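Local atomic coordinates of putative uncharacterized protein TTHB187 (PDB entry 3SK9), a protein that serves CRISPR immunity as the Cas3 endonuclease/helicase, this chain being its N-terminal HD nuclease domain, which cuts single-stranded DNA, stimulated by manganese, cobalt, nickel, copper or zinc. Residues L64-A67 and A68-G72; A198-R201 and V202-L205; A206-A209 and D210-A213. All blocks are in the same frame, centred on the assembly; numbering follows the deposited sequence.

Interaction 1 (L64-A67 and A68-G72)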
ATOM      1  N   LEU A  64      -5.967  -1.840 -12.489  1.00 23.30           N
ATOM      2  CA  LEU A  64      -4.679  -1.294 -12.049  1.00 21.95           C
ATOM      3  C   LEU A  64      -4.874  -0.214 -10.960  1.00 21.51           C
ATOM      4  O   LEU A  64      -4.098  -0.138 -10.002  1.00 19.91           O
ATOM      5  CB  LEU A  64      -3.873  -0.746 -13.218  1.00 23.03           C
ATOM      6  CG  LEU A  64      -3.659  -1.687 -14.412  1.00 29.78           C
ATOM      7  CD1 LEU A  64      -2.742  -0.980 -15.442  1.00 30.56           C
ATOM      8  CD2 LEU A  64      -3.099  -3.069 -14.037  1.00 31.46           C
ATOM      9  N   ALA A  65      -5.911   0.607 -11.094  1.00 20.98           N
ATOM     10  CA  ALA A  65      -6.218   1.586 -10.062  1.00 26.63           C
ATOM     11  C   ALA A  65      -6.577   0.922  -8.728  1.00 24.92           C
ATOM     12  O   ALA A  65      -6.138   1.404  -7.684  1.00 20.25           O
ATOM     13  CB  ALA A  65      -7.354   2.531 -10.521  1.00 25.87           C
ATOM     14  N   TRP A  66      -7.410  -0.129  -8.770  1.00 19.91           N
ATOM     15  CA  TRP A  66      -7.727  -0.957  -7.588  1.00 16.70           C
ATOM     16  C   TRP A  66      -6.456  -1.514  -6.910  1.00 21.77           C
ATOM     17  O   TRP A  66      -6.238  -1.381  -5.673  1.00 19.21           O
ATOM     18  CB  TRP A  66      -8.668  -2.104  -8.003  1.00 19.03           C
ATOM     19  CG  TRP A  66      -8.707  -3.282  -7.066  1.00 21.01           C
ATOM     20  CD1 TRP A  66      -8.206  -4.559  -7.302  1.00 25.10           C
ATOM     21  CD2 TRP A  66      -9.312  -3.330  -5.766  1.00 21.50           C
ATOM     22  NE1 TRP A  66      -8.443  -5.359  -6.219  1.00 27.10           N
ATOM     23  CE2 TRP A  66      -9.105  -4.634  -5.256  1.00 22.38           C
ATOM     24  CE3 TRP A  66      -9.991  -2.396  -4.983  1.00 26.26           C
ATOM     25  CZ2 TRP A  66      -9.591  -5.032  -3.998  1.00 27.09           C
ATOM     26  CZ3 TRP A  66     -10.470  -2.790  -3.725  1.00 24.02           C
ATOM     27  CH2 TRP A  66     -10.245  -4.100  -3.242  1.00 27.56           C
ATOM     28  N   ALA A  67      -5.584  -2.109  -7.717  1.00 20.68           N
ATOM     29  CA  ALA A  67      -4.372  -2.713  -7.174  1.00 15.41           C
ATOM     30  C   ALA A  67      -3.434  -1.648  -6.609  1.00 18.21           C
ATOM     31  O   ALA A  67      -2.815  -1.841  -5.547  1.00 19.28           O
ATOM     32  CB  ALA A  67      -3.640  -3.564  -8.262  1.00 20.50           C
ATOM     33  N   ALA A  68      -3.306  -0.530  -7.302  1.00 18.45           N
ATOM     34  CA  ALA A  68      -2.450   0.555  -6.802  1.00 19.34           C
ATOM     35  C   ALA A  68      -2.917   1.095  -5.451  1.00 19.44           C
ATOM     36  O   ALA A  68      -2.111   1.406  -4.588  1.00 18.63           O
ATOM     37  CB  ALA A  68      -2.378   1.743  -7.860  1.00 19.01           C
ATOM     38  N   ALA A  69      -4.215   1.303  -5.320  1.00 17.36           N
ATOM     39  CA  ALA A  69      -4.794   1.833  -4.072  1.00 18.84           C
ATOM     40  C   ALA A  69      -4.589   0.832  -2.919  1.00 19.65           C
ATOM     41  O   ALA A  69      -4.258   1.219  -1.787  1.00 22.71           O
ATOM     42  CB  ALA A  69      -6.278   2.056  -4.265  1.00 25.06           C
ATOM     43  N   LEU A  70      -4.774  -0.445  -3.207  1.00 19.72           N
ATOM     44  CA  LEU A  70      -4.578  -1.461  -2.173  1.00 19.90           C
ATOM     45  C   LEU A  70      -3.141  -1.399  -1.683  1.00 19.41           C
ATOM     46  O   LEU A  70      -2.853  -1.475  -0.493  1.00 22.82           O
ATOM     47  CB  LEU A  70      -4.816  -2.859  -2.758  1.00 20.25           C
ATOM     48  CG  LEU A  70      -6.188  -3.497  -2.780  1.00 29.89           C
ATOM     49  CD1 LEU A  70      -6.056  -4.877  -3.503  1.00 27.64           C
ATOM     50  CD2 LEU A  70      -6.762  -3.629  -1.339  1.00 27.71           C
ATOM     51  N   VAL A  71      -2.214  -1.374  -2.636  1.00 17.15           N
ATOM     52  CA  VAL A  71      -0.780  -1.382  -2.309  1.00 15.00           C
ATOM     53  C   VAL A  71      -0.422  -0.113  -1.505  1.00 16.97           C
ATOM     54  O   VAL A  71       0.497  -0.114  -0.650  1.00 16.95           O
ATOM     55  CB  VAL A  71       0.000  -1.444  -3.628  1.00 22.25           C
ATOM     56  CG1 VAL A  71       1.408  -0.950  -3.467  1.00 28.90           C
ATOM     57  CG2 VAL A  71      -0.081  -2.938  -4.182  1.00 24.88           C
ATOM     58  N   GLY A  72      -1.126   0.963  -1.790  1.00 19.72           N
ATOM     59  CA  GLY A  72      -0.905   2.177  -0.997  1.00 22.85           C
ATOM     60  C   GLY A  72      -1.165   1.986   0.503  1.00 22.57           C
ATOM     61  O   GLY A  72      -0.754   2.826   1.320  1.00 24.52           O
TER
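One face of the W66 indole carries L70, one helical turn further on. L70 CG stands 4.0 Å from the centroid of the W66 six-membered ring and only 14° off its normal, a CH-pi contact over the face. The CD1 branch comes lower and toward the rim, with L70 CD1 3.5 Å from W66 CE2, while CD2 reaches the far end of the ring at W66 CH2. At the indole, W56 adds an edge-to-face ring contact, and L58, L127 and P186 from neighbouring loops also touch W66. The indole can lie over L70 because W66 CG is anti to the backbone N (chi1 160°), which swings the ring along the helix toward the later turn. Beneath the side chains runs the i to i+4 ladder of helix 60-71: A68 N to L64 O at 2.8 Å, then A69, L70 and V71 to A65, W66 and A67. Helix 26-43 packs on the small side chains of A67 and A68, through L41 and L38, and Y52 of helix 46-56 also touches A67. V71 CG2 sits 3.2 Å from A67 O, and the V71 side chain is about 6 Å from the side chains of H74 and D210, both metal-binding. The side-chain contact is thus apolar, dispersion and CH-pi holding the buried indole against its turn, while four backbone bonds join the two halves.

Interaction 2 (A198-R201 and V202-L205)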
ATOM      1  N   ALA A 198      -3.494 -14.045  -7.630  1.00 18.05           N
ATOM      2  CA  ALA A 198      -3.887 -12.650  -7.624  1.00 19.29           C
ATOM      3  C   ALA A 198      -3.385 -11.996  -6.348  1.00 18.21           C
ATOM      4  O   ALA A 198      -2.938 -10.860  -6.357  1.00 16.86           O
ATOM      5  CB  ALA A 198      -5.396 -12.543  -7.687  1.00 19.86           C
ATOM      6  N   VAL A 199      -3.518 -12.701  -5.248  1.00 15.35           N
ATOM      7  CA  VAL A 199      -3.103 -12.134  -3.963  1.00 16.30           C
ATOM      8  C   VAL A 199      -1.589 -12.007  -3.888  1.00 15.12           C
ATOM      9  O   VAL A 199      -1.069 -11.009  -3.403  1.00 18.56           O
ATOM     10  CB  VAL A 199      -3.621 -13.067  -2.838  1.00 26.42           C
ATOM     11  CG1 VAL A 199      -3.124 -12.635  -1.432  1.00 22.61           C
ATOM     12  CG2 VAL A 199      -5.124 -13.098  -2.922  1.00 18.09           C
ATOM     13  N   LEU A 200      -0.890 -13.015  -4.380  1.00 14.31           N
ATOM     14  CA  LEU A 200       0.582 -13.003  -4.376  1.00 15.88           C
ATOM     15  C   LEU A 200       1.086 -11.878  -5.327  1.00 18.72           C
ATOM     16  O   LEU A 200       2.149 -11.281  -5.090  1.00 15.28           O
ATOM     17  CB  LEU A 200       1.107 -14.379  -4.825  1.00 19.22           C
ATOM     18  CG  LEU A 200       0.844 -15.481  -3.733  1.00 21.03           C
ATOM     19  CD1 LEU A 200       1.009 -16.934  -4.318  1.00 22.52           C
ATOM     20  CD2 LEU A 200       1.749 -15.214  -2.490  1.00 21.94           C
ATOM     21  N   ARG A 201       0.380 -11.654  -6.433  1.00 15.12           N
ATOM     22  CA  ARG A 201       0.769 -10.551  -7.324  1.00 17.85           C
ATOM     23  C   ARG A 201       0.725  -9.221  -6.551  1.00 21.94           C
ATOM     24  O   ARG A 201       1.623  -8.383  -6.708  1.00 18.50           O
ATOM     25  CB  ARG A 201      -0.120 -10.498  -8.594  1.00 17.56           C
ATOM     26  CG  ARG A 201       0.450 -11.322  -9.738  1.00 14.62           C
ATOM     27  CD  ARG A 201      -0.394 -11.175 -11.032  1.00 16.09           C
ATOM     28  NE  ARG A 201      -1.608 -11.994 -11.065  1.00 18.45           N
ATOM     29  CZ  ARG A 201      -1.597 -13.304 -11.309  1.00 18.95           C
ATOM     30  NH1 ARG A 201      -0.444 -13.929 -11.513  1.00 19.26           N
ATOM     31  NH2 ARG A 201      -2.721 -13.981 -11.396  1.00 20.62           N
ATOM     32  N   VAL A 202      -0.315  -9.008  -5.744  1.00 15.80           N
ATOM     33  CA  VAL A 202      -0.393  -7.771  -4.950  1.00 18.39           C
ATOM     34  C   VAL A 202       0.697  -7.716  -3.877  1.00 18.78           C
ATOM     35  O   VAL A 202       1.277  -6.638  -3.590  1.00 17.05           O
ATOM     36  CB  VAL A 202      -1.792  -7.632  -4.314  1.00 19.76           C
ATOM     37  CG1 VAL A 202      -1.807  -6.555  -3.190  1.00 21.64           C
ATOM     38  CG2 VAL A 202      -2.854  -7.343  -5.426  1.00 19.30           C
ATOM     39  N   MET A 203       0.951  -8.867  -3.242  1.00 17.82           N
ATOM     40  CA  MET A 203       2.018  -8.962  -2.251  1.00 19.41           C
ATOM     41  C   MET A 203       3.357  -8.465  -2.785  1.00 16.97           C
ATOM     42  O   MET A 203       4.000  -7.621  -2.162  1.00 17.62           O
ATOM     43  CB  MET A 203       2.158 -10.424  -1.797  1.00 16.38           C
ATOM     44  CG  MET A 203       3.128 -10.641  -0.636  1.00 22.08           C
ATOM     45  SD  MET A 203       4.865 -10.703  -1.145  1.00 25.17           S
ATOM     46  CE  MET A 203       4.839 -12.173  -2.177  1.00 23.45           C
ATOM     47  N   ALA A 204       3.782  -9.040  -3.922  1.00 15.46           N
ATOM     48  CA  ALA A 204       5.095  -8.703  -4.494  1.00 18.00           C
ATOM     49  C   ALA A 204       5.096  -7.224  -4.931  1.00 17.52           C
ATOM     50  O   ALA A 204       6.102  -6.511  -4.785  1.00 17.06           O
ATOM     51  CB  ALA A 204       5.384  -9.638  -5.692  1.00 16.81           C
ATOM     52  N   LEU A 205       3.973  -6.770  -5.488  1.00 14.55           N
ATOM     53  CA  LEU A 205       3.914  -5.380  -5.975  1.00 17.73           C
ATOM     54  C   LEU A 205       4.061  -4.433  -4.796  1.00 21.50           C
ATOM     55  O   LEU A 205       4.777  -3.434  -4.887  1.00 17.82           O
ATOM     56  CB  LEU A 205       2.585  -5.116  -6.690  1.00 15.11           C
ATOM     57  CG  LEU A 205       2.385  -3.685  -7.236  1.00 14.93           C
ATOM     58  CD1 LEU A 205       3.418  -3.359  -8.292  1.00 19.17           C
ATOM     59  CD2 LEU A 205       0.911  -3.568  -7.811  1.00 15.83           C
TER
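R201 O accepts the amide of L205, one turn on, at 3.1 Å, on the tightly packed side of this helix segment. Here the side chains are buried against other helices: R201 and L205 both meet Y52 of helix 46-56, and V202 has L135 of helix 129-138 against it. The arginine does not end against its own helix: its chain bends at chi3 (-80°), and the guanidinium is taken up by partners outside the segment, NE in a salt bridge with D55 OD2, NH1 hydrogen-bonded to F258 O. The charge is probably balanced by D55. V202 also keeps close to the preceding turn, its CG2 3.6 Å from A198 O. All this belongs to helix 196-213 of the HD domain, the helix that further along supplies the metal ligand D210. Its i to i+4 ladder runs through both halves, and the bond from A204 N to L200 O is nearly straight at 170°. The one from V202 N to A198 O is longer, at 3.3 Å. On the more open side, L200 and M203 are partly exposed and meet loosely. Folded back by its bends at chi2 and chi3, the thioether brings M203 CE to 4.3 Å from L200 CD2, and F258 touches both side chains from a loop.

Interaction 3 (A206-A209 and D210-A213)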
ATOM      1  N   ALA A 206       3.381  -4.739  -3.686  1.00 16.50           N
ATOM      2  CA  ALA A 206       3.428  -3.853  -2.510  1.00 18.10           C
ATOM      3  C   ALA A 206       4.828  -3.832  -1.895  1.00 21.93           C
ATOM      4  O   ALA A 206       5.310  -2.759  -1.521  1.00 18.69           O
ATOM      5  CB  ALA A 206       2.387  -4.231  -1.474  1.00 19.18           C
ATOM      6  N   SER A 207       5.492  -4.993  -1.849  1.00 19.74           N
ATOM      7  CA  SER A 207       6.866  -5.062  -1.374  1.00 18.47           C
ATOM      8  C   SER A 207       7.828  -4.134  -2.182  1.00 22.56           C
ATOM      9  O   SER A 207       8.602  -3.306  -1.631  1.00 20.02           O
ATOM     10  CB  SER A 207       7.357  -6.496  -1.416  1.00 24.84           C
ATOM     11  OG  SER A 207       8.730  -6.539  -1.182  1.00 26.92           O
ATOM     12  N   PHE A 208       7.753  -4.245  -3.484  1.00 15.56           N
ATOM     13  CA  PHE A 208       8.539  -3.361  -4.348  1.00 19.36           C
ATOM     14  C   PHE A 208       8.126  -1.883  -4.241  1.00 16.89           C
ATOM     15  O   PHE A 208       8.974  -0.992  -4.102  1.00 18.42           O
ATOM     16  CB  PHE A 208       8.429  -3.825  -5.799  1.00 16.12           C
ATOM     17  CG  PHE A 208       9.156  -2.940  -6.780  1.00 18.12           C
ATOM     18  CD1 PHE A 208      10.549  -2.990  -6.884  1.00 20.56           C
ATOM     19  CD2 PHE A 208       8.446  -2.083  -7.630  1.00 22.15           C
ATOM     20  CE1 PHE A 208      11.241  -2.189  -7.820  1.00 23.84           C
ATOM     21  CE2 PHE A 208       9.143  -1.250  -8.575  1.00 19.11           C
ATOM     22  CZ  PHE A 208      10.534  -1.335  -8.661  1.00 20.65           C
ATOM     23  N   ALA A 209       6.839  -1.591  -4.333  1.00 14.42           N
ATOM     24  CA  ALA A 209       6.441  -0.156  -4.353  1.00 16.50           C
ATOM     25  C   ALA A 209       6.744   0.536  -3.042  1.00 16.89           C
ATOM     26  O   ALA A 209       7.139   1.714  -3.027  1.00 17.00           O
ATOM     27  CB  ALA A 209       4.917  -0.014  -4.708  1.00 16.61           C
ATOM     28  N   ASP A 210       6.539  -0.153  -1.931  1.00 17.81           N
ATOM     29  CA  ASP A 210       6.831   0.455  -0.602  1.00 16.87           C
ATOM     30  C   ASP A 210       8.340   0.747  -0.497  1.00 17.34           C
ATOM     31  O   ASP A 210       8.744   1.814  -0.003  1.00 19.71           O
ATOM     32  CB  ASP A 210       6.423  -0.477   0.554  1.00 21.27           C
ATOM     33  CG  ASP A 210       6.764   0.126   1.939  1.00 37.66           C
ATOM     34  OD1 ASP A 210       6.072   1.068   2.358  1.00 30.64           O
ATOM     35  OD2 ASP A 210       7.738  -0.328   2.579  1.00 32.91           O
ATOM     36  N   TRP A 211       9.146  -0.183  -0.982  1.00 17.39           N
ATOM     37  CA  TRP A 211      10.613   0.012  -1.005  1.00 17.30           C
ATOM     38  C   TRP A 211      10.994   1.266  -1.804  1.00 18.21           C
ATOM     39  O   TRP A 211      11.732   2.136  -1.298  1.00 16.76           O
ATOM     40  CB  TRP A 211      11.290  -1.214  -1.585  1.00 15.52           C
ATOM     41  CG  TRP A 211      12.776  -1.048  -1.730  1.00 15.82           C
ATOM     42  CD1 TRP A 211      13.688  -1.022  -0.712  1.00 19.58           C
ATOM     43  CD2 TRP A 211      13.501  -0.953  -2.929  1.00 17.88           C
ATOM     44  NE1 TRP A 211      14.942  -0.883  -1.216  1.00 20.96           N
ATOM     45  CE2 TRP A 211      14.869  -0.857  -2.579  1.00 20.25           C
ATOM     46  CE3 TRP A 211      13.137  -0.969  -4.292  1.00 19.42           C
ATOM     47  CZ2 TRP A 211      15.874  -0.758  -3.525  1.00 21.64           C
ATOM     48  CZ3 TRP A 211      14.129  -0.853  -5.237  1.00 28.72           C
ATOM     49  CH2 TRP A 211      15.494  -0.735  -4.853  1.00 23.53           C
ATOM     50  N   VAL A 212      10.510   1.365  -3.043  1.00 15.81           N
ATOM     51  CA  VAL A 212      10.846   2.542  -3.896  1.00 17.22           C
ATOM     52  C   VAL A 212      10.415   3.820  -3.138  1.00 19.95           C
ATOM     53  O   VAL A 212      11.211   4.753  -2.960  1.00 21.20           O
ATOM     54  CB  VAL A 212      10.110   2.503  -5.236  1.00 16.68           C
ATOM     55  CG1 VAL A 212      10.349   3.803  -6.052  1.00 16.26           C
ATOM     56  CG2 VAL A 212      10.583   1.340  -6.051  1.00 17.90           C
ATOM     57  N   ALA A 213       9.162   3.853  -2.692  1.00 17.96           N
ATOM     58  CA  ALA A 213       8.593   5.089  -2.086  1.00 19.97           C
ATOM     59  C   ALA A 213       9.247   5.464  -0.767  1.00 19.91           C
ATOM     60  O   ALA A 213       9.242   6.646  -0.354  1.00 22.58           O
ATOM     61  CB  ALA A 213       7.074   4.936  -1.914  1.00 16.13           C
TER
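F208 takes V212 over one face of its ring, on the last turns of helix 196-213: V212 CG2 is 3.9 Å from the ring centroid, 18° off the normal, and its closest ring atom is F208 CZ, at 3.7 Å. W211 approaches the same ring more loosely, with F208 CE1 at the edge of the indole, 4.1 Å from W211 CZ3. F262 meets the F208 ring as well, and L242 of helix 230-246 packs on F208. A209 turns its methyl to V36 of helix 26-43 and V71 of helix 60-71, while A209 O accepts the amide of A213 at 3.0 Å. D210 is tied in by its backbone, D210 N to A206 O at 2.9 Å, and its CG, anti to the backbone N (chi1 178°), carries the carboxylate off the helix. There D210 OD1 is hydrogen-bonded to H29 NE2 and lies close to OD2 of D75; H29, H74, D75 and D210 are residues of the site that binds a divalent metal. The contact therefore divides its chemistry: aromatic and aliphatic packing pins one side of the helix to its neighbours, and the other presents an acid to a cluster of metal ligands.

In the fold
Along the chain, interaction 1 comes first, on helix 60-71, and is complete long before helix 196-213 begins. That later helix carries interaction 2 and then, directly adjoining it, interaction 3. Each is local to its helix, so none closes a long loop, and they run in series with neither nesting nor crossing. V71 is one point where the two helices meet: its CG2 packs 3.8 Å from L205 CD2 of interaction 2, and its CG1 lies 3.8 Å from A209 CB of interaction 3. V71 thus faces the middle of helix 196-213, consistent with H74 and D75, which follow it closely in the HD domain, lying near D210.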